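Local coordinates for sister chromatid cohesion protein (Chaetomium thermophilum, PDB 5T8V), which probably loads the ring-shaped cohesin complex onto chromatin, this chain being the helical C-terminal part of the loader Scc2, at residues M459-S464 and N637-A642; K465-V470 and E641-I646; T645-D650 and I680-A685; L656-S661 and G674-C679. One frame throughout, in Å; residues are numbered along the deposited sequence.

The four contacts lie in one part of an alpha-solenoid of HEAT repeats. Contacts 1 and 2, their centres 7 Å apart, both join helix 446-474 to the end of helix 628-642 and, in contact 2, the turn that follows it, bridging some 170 residues of sequence. Contact 3, about 12 Å from contact 2, begins on Thr645 and Ile646, where contact 2 ends, and ties the loop after helix 628-642 to the end of helix 666-682. Contact 4, about 12 Å from contact 3, pairs helix 652-660 with the same helix 666-682; in sequence it lies between the two halves of contact 3. Together they link these four helices and the loop side by side.

Contact 1: M459-S464 and N637-A642; sequences MCAAIS and NQVMEA
Ser464 and Val639 form the tight centre of this contact. The serine hydroxyl donates to the backbone O of Val639, OG to O 2.7 Å, lying in the carbonyl plane on a lone pair at a C=O...OG angle of 123°. It gets there because OG stands opposite its own backbone N (chi1 -176°), a setting that swings it across to the other helix. The same valine packs with both branches: CG1 lies 3.7 Å from Ser464 OG, while CG2 rests over the backbone of Ala461, 3.7 Å from its N, and touches Cys460 SG at 3.9 Å. Such closeness needs small residues, and Cys460, Ala461, Ser464 and Ala642 supply them: the segments run almost exactly parallel, 2° apart, with axes only 8.2 Å from each other, a close side-by-side pairing within the alpha-solenoid of HEAT repeats. An alanine at Ser464 would remove the hydroxyl and would probably leave Val639 O without this donor and a small gap beside Ala642 CB. Cys460 also reaches Phe610 and Leu614 of helix 610-619, which extends the buried side. The other flank is looser and faces solvent. There Gln638 stretches out, its OE1 lying 3.5 Å from the methyl CB of Ala461 and its chain shielding that methyl, as a long polar residue can at a surface.

Contact 2: K465-V470 and E641-I646; sequences KLRGHV and EADPTI
Lys465 and Gly468, one turn apart on helix 446-474, meet the end of helix 628-642, with CA atoms 4.7 Å apart for Lys465 and Ala642 and 4.8 Å for Gly468 and Asp643. Gly468 suits its place because it presents bare backbone: Ala642 O sits 3.9 Å from Gly468 CA, where a beta carbon would collide with it. Next to it the methyl of Ala642 lies against the backbone of Lys465, CB to N 3.6 Å, and Lys465 sends its charged end away to solvent. The charged part of the contact is Arg467 with Asp643. The salt bridge between them is long, 3.7 Å from Arg467 NH2 to Asp643 OD2, and the guanidinium and carboxylate planes are turned 62° against each other, so the attraction is probably electrostatic rather than a directed bond. A bend in the arginine chain at chi3 (51°) folds the group over toward the acid, and Ile646 CG2 stands at its edge. Asp643 has firmer partners: its OD1 accepts the hydroxyl of Thr645, OG1 to OD1 2.7 Å, from above the carboxylate plane, and its OD2 pairs with Arg471. An alanine in place of Asp643 would probably leave Arg467 and Arg471 without their shared counter-charge and Thr645 OG1 free to turn. Asp643 is the first residue to leave the helix, and the chain passes on into a 3-10 turn that begins at Pro644; the site is an inter-helix turn of the solenoid, packed closely on helix 446-474 through Gly468 and Ala642, with Arg471, and more loosely Arg467, adding charge.

Contact 3: T645-D650 and I680-A685; sequences TILDGD and ISLRPA
Asp648 and Arg683 make a salt bridge at the surface, with NH1 of the arginine set before the carboxylate at 2.5 Å from OD2 and 2.7 Å from OD1. Asp648 OD2 lies at the edge of the guanidinium, in its plane, and the two flat groups are 31° apart; as a hydrogen bond NH1 to OD2 is weak, with an N-H...O angle of 122°, and its short length is doubtful at this resolution. The other terminal nitrogen, NH2, lies alongside Thr645, 4.0 Å from its methyl CG2, and Pro644 also touches the arginine; the hydroxyl of Thr645 is engaged by Asp643 instead. An early bend in the arginine (chi2 -67°) folds the chain back across the loop, putting Arg683 CG 4.4 Å from Leu647 CB. On the inner side of the loop Leu647 meets Leu682 at about a right angle, CD1 to CB 4.0 Å, an apolar pair with Leu647 buried and Leu682 only partly covered. Two backbone features position these groups: the 3-10 turn from Pro644 to Leu647, continued by the bond from Asp648 N to Thr645 O, presents the aspartate, and the chain leaves its helix at Arg683. This is an inter-helix loop of the alpha-solenoid, pinned against the end of helix 666-682. Leu647 also packs on Met640 of helix 628-642 and on Val653 and Val654 of helix 652-660, while Leu682 shares Met640.

Contact 4: L656-S661 and G674-C679; sequences LILRSS and GLISKC
Ile657 packs against Leu675, Ile676 and Cys679 in a buried, apolar contact between helices 652-660 and 666-682, which follow each other in the chain and run roughly antiparallel, crossing at -146° with axes 9.7 Å apart. The near-antiparallel pairing is consistent with the helical hairpins of which HEAT-type solenoids are built. The isoleucine uses every branch: CG1 meets Leu675 CD1 at 3.8 Å, CG2 lies 3.7 Å from Ile676 CG1, and CD1 reaches Cys679 SG. CG1 sits beside the backbone N (chi1 -75°) and the chain then runs extended (chi2 171°), which carries CD1 on to the sulfur. Ile657 crosses Leu675 at a slant, whereas it and Ile676 slide past each other in opposite directions. Ile676 reaches on with CD1 to Ser661 CB, 4.1 Å away. The serine hydroxyl turns back to its own chain, toward Leu658 O; the modelled bond is very short and its length doubtful, but it is consistent with a serine being tolerated here. Around the pair, Leu658 and Ile676 both touch Met690 of helix 685-696, while Leu675 packs on Leu633 and Cys679 on Met640, both of helix 628-642, so the hairpin joins helices earlier and later in the chain.

Contact 1: M459-S464 and N637-A642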
# COMPACT_ATOMS: atom_id res chain seq x y z
N MET A 459 -0.31 -8.59 -15.28
CA MET A 459 0.83 -9.04 -16.08
C MET A 459 2.06 -9.23 -15.20
O MET A 459 2.79 -10.22 -15.33
CB MET A 459 1.11 -8.04 -17.20
CG MET A 459 0.10 -8.11 -18.35
SD MET A 459 0.48 -7.03 -19.76
CE MET A 459 0.16 -5.43 -19.03
N CYS A 460 2.30 -8.29 -14.28
CA CYS A 460 3.41 -8.43 -13.35
C CYS A 460 3.30 -9.73 -12.56
O CYS A 460 4.27 -10.50 -12.46
CB CYS A 460 3.45 -7.22 -12.41
SG CYS A 460 5.06 -6.88 -11.71
N ALA A 461 2.12 -9.99 -11.99
CA ALA A 461 1.91 -11.24 -11.27
C ALA A 461 2.20 -12.45 -12.14
O ALA A 461 2.83 -13.41 -11.69
CB ALA A 461 0.47 -11.29 -10.74
N ALA A 462 1.75 -12.42 -13.40
CA ALA A 462 1.98 -13.55 -14.29
C ALA A 462 3.47 -13.78 -14.51
O ALA A 462 3.94 -14.93 -14.46
CB ALA A 462 1.27 -13.31 -15.62
N ILE A 463 4.23 -12.71 -14.75
CA ILE A 463 5.67 -12.85 -14.94
C ILE A 463 6.31 -13.42 -13.68
O ILE A 463 7.17 -14.30 -13.74
CB ILE A 463 6.29 -11.50 -15.34
CG1 ILE A 463 5.70 -11.02 -16.67
CG2 ILE A 463 7.80 -11.63 -15.44
CD1 ILE A 463 6.03 -9.57 -17.00
N SER A 464 5.92 -12.91 -12.51
CA SER A 464 6.47 -13.40 -11.26
C SER A 464 6.22 -14.90 -11.11
O SER A 464 7.13 -15.66 -10.76
CB SER A 464 5.85 -12.64 -10.08
OG SER A 464 6.42 -13.05 -8.85
N ASN A 637 0.99 -8.36 -3.67
CA ASN A 637 0.93 -9.58 -2.88
C ASN A 637 1.11 -10.80 -3.77
O ASN A 637 1.90 -11.70 -3.47
CB ASN A 637 -0.39 -9.66 -2.12
CG ASN A 637 -0.37 -8.88 -0.83
OD1 ASN A 637 0.28 -9.27 0.14
ND2 ASN A 637 -1.08 -7.76 -0.80
N GLN A 638 0.38 -10.85 -4.89
CA GLN A 638 0.53 -11.98 -5.81
C GLN A 638 1.97 -12.10 -6.30
O GLN A 638 2.51 -13.21 -6.39
CB GLN A 638 -0.43 -11.84 -6.98
CG GLN A 638 -1.89 -12.01 -6.60
CD GLN A 638 -2.83 -11.89 -7.78
OE1 GLN A 638 -2.47 -11.33 -8.82
NE2 GLN A 638 -4.04 -12.42 -7.63
N VAL A 639 2.61 -10.97 -6.60
CA VAL A 639 3.99 -11.00 -7.07
C VAL A 639 4.90 -11.58 -5.99
O VAL A 639 5.78 -12.40 -6.28
CB VAL A 639 4.45 -9.59 -7.50
CG1 VAL A 639 5.96 -9.55 -7.72
CG2 VAL A 639 3.74 -9.17 -8.78
N MET A 640 4.71 -11.16 -4.74
CA MET A 640 5.54 -11.65 -3.65
C MET A 640 5.36 -13.15 -3.44
O MET A 640 6.33 -13.90 -3.36
CB MET A 640 5.22 -10.89 -2.37
CG MET A 640 5.72 -9.45 -2.35
SD MET A 640 5.00 -8.47 -1.02
CE MET A 640 5.42 -9.46 0.41
N GLU A 641 4.10 -13.60 -3.34
CA GLU A 641 3.85 -15.01 -3.09
C GLU A 641 4.33 -15.88 -4.25
O GLU A 641 4.80 -17.00 -4.04
CB GLU A 641 2.36 -15.24 -2.85
CG GLU A 641 1.78 -14.44 -1.69
CD GLU A 641 0.29 -14.66 -1.52
OE1 GLU A 641 -0.15 -15.82 -1.53
OE2 GLU A 641 -0.44 -13.65 -1.40
N ALA A 642 4.23 -15.37 -5.48
CA ALA A 642 4.59 -16.17 -6.64
C ALA A 642 6.10 -16.41 -6.72
O ALA A 642 6.53 -17.45 -7.22
CB ALA A 642 4.09 -15.50 -7.91

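Contact 2: K465-V470 and E641-I646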
# COMPACT_ATOMS: atom_id res chain seq x y z
N LYS A 465 4.99 -15.34 -11.39
CA LYS A 465 4.68 -16.76 -11.33
C LYS A 465 5.54 -17.55 -12.31
O LYS A 465 6.03 -18.64 -11.98
CB LYS A 465 3.20 -16.99 -11.61
CG LYS A 465 2.87 -18.39 -12.07
CD LYS A 465 1.40 -18.72 -11.92
CE LYS A 465 1.04 -19.99 -12.68
NZ LYS A 465 2.07 -21.06 -12.51
N LEU A 466 5.75 -17.03 -13.52
CA LEU A 466 6.58 -17.73 -14.49
C LEU A 466 8.01 -17.89 -13.97
O LEU A 466 8.61 -18.97 -14.10
CB LEU A 466 6.58 -17.00 -15.82
CG LEU A 466 7.45 -17.61 -16.92
CD1 LEU A 466 6.74 -17.57 -18.25
CD2 LEU A 466 8.77 -16.87 -17.03
N ARG A 467 8.56 -16.84 -13.37
CA ARG A 467 9.93 -16.91 -12.86
C ARG A 467 10.03 -17.92 -11.73
O ARG A 467 10.97 -18.74 -11.69
CB ARG A 467 10.38 -15.52 -12.40
CG ARG A 467 10.66 -14.57 -13.56
CD ARG A 467 10.49 -13.12 -13.16
NE ARG A 467 11.24 -12.80 -11.95
CZ ARG A 467 12.56 -12.69 -11.89
NH1 ARG A 467 13.30 -12.88 -12.98
NH2 ARG A 467 13.15 -12.39 -10.74
N GLY A 468 9.08 -17.89 -10.79
CA GLY A 468 9.07 -18.89 -9.74
C GLY A 468 8.99 -20.30 -10.29
O GLY A 468 9.72 -21.20 -9.85
N HIS A 469 8.13 -20.52 -11.29
CA HIS A 469 8.00 -21.84 -11.89
C HIS A 469 9.30 -22.27 -12.55
O HIS A 469 9.68 -23.45 -12.49
CB HIS A 469 6.85 -21.85 -12.89
CG HIS A 469 6.50 -23.22 -13.40
ND1 HIS A 469 6.54 -24.34 -12.60
CD2 HIS A 469 6.09 -23.64 -14.62
CE1 HIS A 469 6.18 -25.40 -13.31
NE2 HIS A 469 5.90 -25.00 -14.54
N VAL A 470 10.01 -21.33 -13.18
CA VAL A 470 11.29 -21.67 -13.79
C VAL A 470 12.29 -22.10 -12.73
O VAL A 470 13.01 -23.09 -12.90
CB VAL A 470 11.82 -20.49 -14.62
CG1 VAL A 470 13.29 -20.71 -15.02
CG2 VAL A 470 10.97 -20.30 -15.87
N GLU A 641 4.10 -13.60 -3.34
CA GLU A 641 3.85 -15.01 -3.09
C GLU A 641 4.33 -15.88 -4.25
O GLU A 641 4.80 -17.00 -4.04
CB GLU A 641 2.36 -15.24 -2.85
CG GLU A 641 1.78 -14.44 -1.69
CD GLU A 641 0.29 -14.66 -1.52
OE1 GLU A 641 -0.15 -15.82 -1.53
OE2 GLU A 641 -0.44 -13.65 -1.40
N ALA A 642 4.23 -15.37 -5.48
CA ALA A 642 4.59 -16.17 -6.64
C ALA A 642 6.10 -16.41 -6.72
O ALA A 642 6.53 -17.45 -7.22
CB ALA A 642 4.09 -15.50 -7.91
N ASP A 643 6.90 -15.46 -6.23
CA ASP A 643 8.36 -15.57 -6.30
C ASP A 643 8.96 -14.78 -5.15
O ASP A 643 9.43 -13.65 -5.32
CB ASP A 643 8.89 -15.07 -7.64
CG ASP A 643 10.39 -15.23 -7.78
OD1 ASP A 643 10.96 -16.11 -7.11
OD2 ASP A 643 11.00 -14.47 -8.57
N PRO A 644 8.96 -15.35 -3.94
CA PRO A 644 9.46 -14.60 -2.77
C PRO A 644 10.92 -14.20 -2.87
O PRO A 644 11.36 -13.34 -2.08
CB PRO A 644 9.23 -15.58 -1.61
CG PRO A 644 8.17 -16.51 -2.08
CD PRO A 644 8.39 -16.65 -3.55
N THR A 645 11.68 -14.76 -3.81
CA THR A 645 13.10 -14.42 -3.90
C THR A 645 13.32 -12.94 -4.20
O THR A 645 14.43 -12.44 -4.00
CB THR A 645 13.78 -15.27 -4.97
OG1 THR A 645 13.25 -14.94 -6.26
CG2 THR A 645 13.57 -16.75 -4.71
N ILE A 646 12.29 -12.23 -4.68
CA ILE A 646 12.44 -10.80 -4.94
C ILE A 646 12.53 -9.99 -3.65
O ILE A 646 12.79 -8.78 -3.71
CB ILE A 646 11.29 -10.25 -5.80
CG1 ILE A 646 9.95 -10.39 -5.06
CG2 ILE A 646 11.25 -10.95 -7.15
CD1 ILE A 646 8.80 -9.72 -5.77

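Contact 3: T645-D650 and I680-A685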
# COMPACT_ATOMS: atom_id res chain seq x y z
N THR A 645 11.68 -14.76 -3.81
CA THR A 645 13.10 -14.42 -3.90
C THR A 645 13.32 -12.94 -4.20
O THR A 645 14.43 -12.44 -4.00
CB THR A 645 13.78 -15.27 -4.97
OG1 THR A 645 13.25 -14.94 -6.26
CG2 THR A 645 13.57 -16.75 -4.71
N ILE A 646 12.29 -12.23 -4.68
CA ILE A 646 12.44 -10.80 -4.94
C ILE A 646 12.53 -9.99 -3.65
O ILE A 646 12.79 -8.78 -3.71
CB ILE A 646 11.29 -10.25 -5.80
CG1 ILE A 646 9.95 -10.39 -5.06
CG2 ILE A 646 11.25 -10.95 -7.15
CD1 ILE A 646 8.80 -9.72 -5.77
N LEU A 647 12.30 -10.62 -2.50
CA LEU A 647 12.47 -9.97 -1.21
C LEU A 647 13.88 -10.11 -0.66
O LEU A 647 14.14 -9.65 0.45
CB LEU A 647 11.46 -10.54 -0.21
CG LEU A 647 9.99 -10.36 -0.59
CD1 LEU A 647 9.12 -11.21 0.31
CD2 LEU A 647 9.58 -8.90 -0.51
N ASP A 648 14.79 -10.72 -1.41
CA ASP A 648 16.14 -10.99 -0.95
C ASP A 648 17.10 -9.91 -1.43
O ASP A 648 16.86 -9.21 -2.42
CB ASP A 648 16.61 -12.36 -1.44
CG ASP A 648 15.79 -13.50 -0.87
OD1 ASP A 648 15.17 -13.31 0.19
OD2 ASP A 648 15.78 -14.58 -1.48
N GLY A 649 18.21 -9.78 -0.70
CA GLY A 649 19.23 -8.81 -1.04
C GLY A 649 18.67 -7.40 -1.12
O GLY A 649 17.75 -7.02 -0.39
N ASP A 650 19.24 -6.61 -2.03
CA ASP A 650 18.79 -5.24 -2.26
C ASP A 650 17.44 -5.31 -2.97
O ASP A 650 17.32 -5.11 -4.18
CB ASP A 650 19.82 -4.47 -3.08
CG ASP A 650 21.16 -4.38 -2.38
OD1 ASP A 650 21.21 -4.56 -1.15
OD2 ASP A 650 22.17 -4.12 -3.07
N ILE A 680 7.26 -10.16 6.11
CA ILE A 680 7.73 -10.91 7.27
C ILE A 680 7.27 -12.36 7.19
O ILE A 680 7.99 -13.28 7.61
CB ILE A 680 7.23 -10.24 8.57
CG1 ILE A 680 7.82 -8.83 8.69
CG2 ILE A 680 7.60 -11.07 9.79
CD1 ILE A 680 7.12 -7.97 9.72
N SER A 681 6.08 -12.59 6.64
CA SER A 681 5.56 -13.95 6.54
C SER A 681 6.37 -14.78 5.55
O SER A 681 6.65 -15.96 5.81
CB SER A 681 4.09 -13.91 6.12
OG SER A 681 3.58 -15.21 5.91
N LEU A 682 6.76 -14.19 4.42
CA LEU A 682 7.46 -14.95 3.40
C LEU A 682 8.95 -15.11 3.70
O LEU A 682 9.55 -16.12 3.32
CB LEU A 682 7.26 -14.30 2.04
CG LEU A 682 5.84 -14.43 1.48
CD1 LEU A 682 5.63 -13.46 0.33
CD2 LEU A 682 5.57 -15.86 1.04
N ARG A 683 9.56 -14.12 4.36
CA ARG A 683 10.97 -14.20 4.73
C ARG A 683 11.14 -13.67 6.14
O ARG A 683 11.37 -12.47 6.35
CB ARG A 683 11.85 -13.43 3.73
CG ARG A 683 11.88 -14.05 2.33
CD ARG A 683 12.57 -15.42 2.34
NE ARG A 683 12.18 -16.26 1.21
CZ ARG A 683 12.84 -16.36 0.07
NH1 ARG A 683 13.95 -15.67 -0.14
NH2 ARG A 683 12.39 -17.17 -0.89
N PRO A 684 11.01 -14.54 7.15
CA PRO A 684 11.11 -14.07 8.55
C PRO A 684 12.42 -13.39 8.90
O PRO A 684 12.47 -12.68 9.91
CB PRO A 684 10.92 -15.36 9.35
CG PRO A 684 10.13 -16.26 8.46
CD PRO A 684 10.60 -15.95 7.07
N ALA A 685 13.48 -13.59 8.11
CA ALA A 685 14.73 -12.89 8.40
C ALA A 685 14.54 -11.38 8.32
O ALA A 685 15.21 -10.64 9.06
CB ALA A 685 15.82 -13.34 7.42

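Contact 4: L656-S661 and G674-C679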
# COMPACT_ATOMS: atom_id res chain seq x y z
N LEU A 656 10.50 0.11 -1.09
CA LEU A 656 9.34 0.95 -1.37
C LEU A 656 8.14 0.61 -0.50
O LEU A 656 7.26 1.46 -0.33
CB LEU A 656 8.96 0.85 -2.84
CG LEU A 656 10.05 1.25 -3.85
CD1 LEU A 656 9.46 1.37 -5.25
CD2 LEU A 656 10.75 2.54 -3.45
N ILE A 657 8.07 -0.60 0.06
CA ILE A 657 7.07 -0.88 1.08
C ILE A 657 7.37 -0.06 2.33
O ILE A 657 6.47 0.59 2.90
CB ILE A 657 7.03 -2.39 1.39
CG1 ILE A 657 6.33 -3.13 0.25
CG2 ILE A 657 6.32 -2.66 2.72
CD1 ILE A 657 6.42 -4.64 0.34
N LEU A 658 8.62 -0.07 2.78
CA LEU A 658 9.01 0.74 3.93
C LEU A 658 8.71 2.21 3.68
O LEU A 658 8.16 2.90 4.54
CB LEU A 658 10.49 0.52 4.24
CG LEU A 658 10.88 -0.91 4.61
CD1 LEU A 658 12.39 -1.04 4.77
CD2 LEU A 658 10.18 -1.34 5.89
N ARG A 659 9.07 2.71 2.49
CA ARG A 659 8.72 4.09 2.16
C ARG A 659 7.21 4.30 2.14
O ARG A 659 6.74 5.39 2.45
CB ARG A 659 9.34 4.46 0.81
CG ARG A 659 10.72 5.08 0.94
CD ARG A 659 11.49 5.04 -0.37
NE ARG A 659 10.72 5.61 -1.48
CZ ARG A 659 11.24 5.90 -2.67
NH1 ARG A 659 10.47 6.40 -3.62
NH2 ARG A 659 12.53 5.70 -2.91
N SER A 660 6.45 3.26 1.79
CA SER A 660 5.00 3.36 1.83
C SER A 660 4.50 3.52 3.26
O SER A 660 3.52 4.24 3.50
CB SER A 660 4.36 2.13 1.18
OG SER A 660 2.95 2.20 1.20
N SER A 661 5.17 2.88 4.22
CA SER A 661 4.74 2.98 5.61
C SER A 661 4.84 4.40 6.16
O SER A 661 4.28 4.67 7.23
CB SER A 661 5.57 2.04 6.49
OG SER A 661 6.89 2.53 6.65
N GLY A 674 0.14 -3.93 6.23
CA GLY A 674 -0.21 -5.24 5.69
C GLY A 674 0.90 -5.81 4.82
O GLY A 674 1.27 -6.98 4.96
N LEU A 675 1.45 -4.99 3.93
CA LEU A 675 2.55 -5.46 3.09
C LEU A 675 3.75 -5.87 3.94
O LEU A 675 4.35 -6.92 3.69
CB LEU A 675 2.96 -4.38 2.09
CG LEU A 675 1.89 -3.93 1.09
CD1 LEU A 675 2.53 -3.05 0.03
CD2 LEU A 675 1.18 -5.12 0.44
N ILE A 676 4.10 -5.06 4.94
CA ILE A 676 5.18 -5.44 5.85
C ILE A 676 4.90 -6.81 6.44
O ILE A 676 5.80 -7.67 6.53
CB ILE A 676 5.34 -4.37 6.95
CG1 ILE A 676 5.91 -3.08 6.35
CG2 ILE A 676 6.23 -4.88 8.09
CD1 ILE A 676 5.97 -1.91 7.31
N SER A 677 3.66 -7.06 6.86
CA SER A 677 3.31 -8.35 7.44
C SER A 677 3.52 -9.48 6.45
O SER A 677 4.05 -10.54 6.80
CB SER A 677 1.87 -8.33 7.94
OG SER A 677 1.55 -9.54 8.61
N LYS A 678 3.11 -9.28 5.19
CA LYS A 678 3.30 -10.32 4.19
C LYS A 678 4.79 -10.60 3.96
O LYS A 678 5.21 -11.76 3.89
CB LYS A 678 2.61 -9.94 2.88
CG LYS A 678 2.54 -11.07 1.86
CD LYS A 678 1.78 -12.26 2.40
CE LYS A 678 0.80 -12.81 1.38
NZ LYS A 678 0.02 -13.96 1.92
N CYS A 679 5.59 -9.54 3.84
CA CYS A 679 7.03 -9.72 3.72
C CYS A 679 7.57 -10.56 4.87
O CYS A 679 8.25 -11.57 4.65
CB CYS A 679 7.73 -8.36 3.69
SG CYS A 679 7.33 -7.35 2.24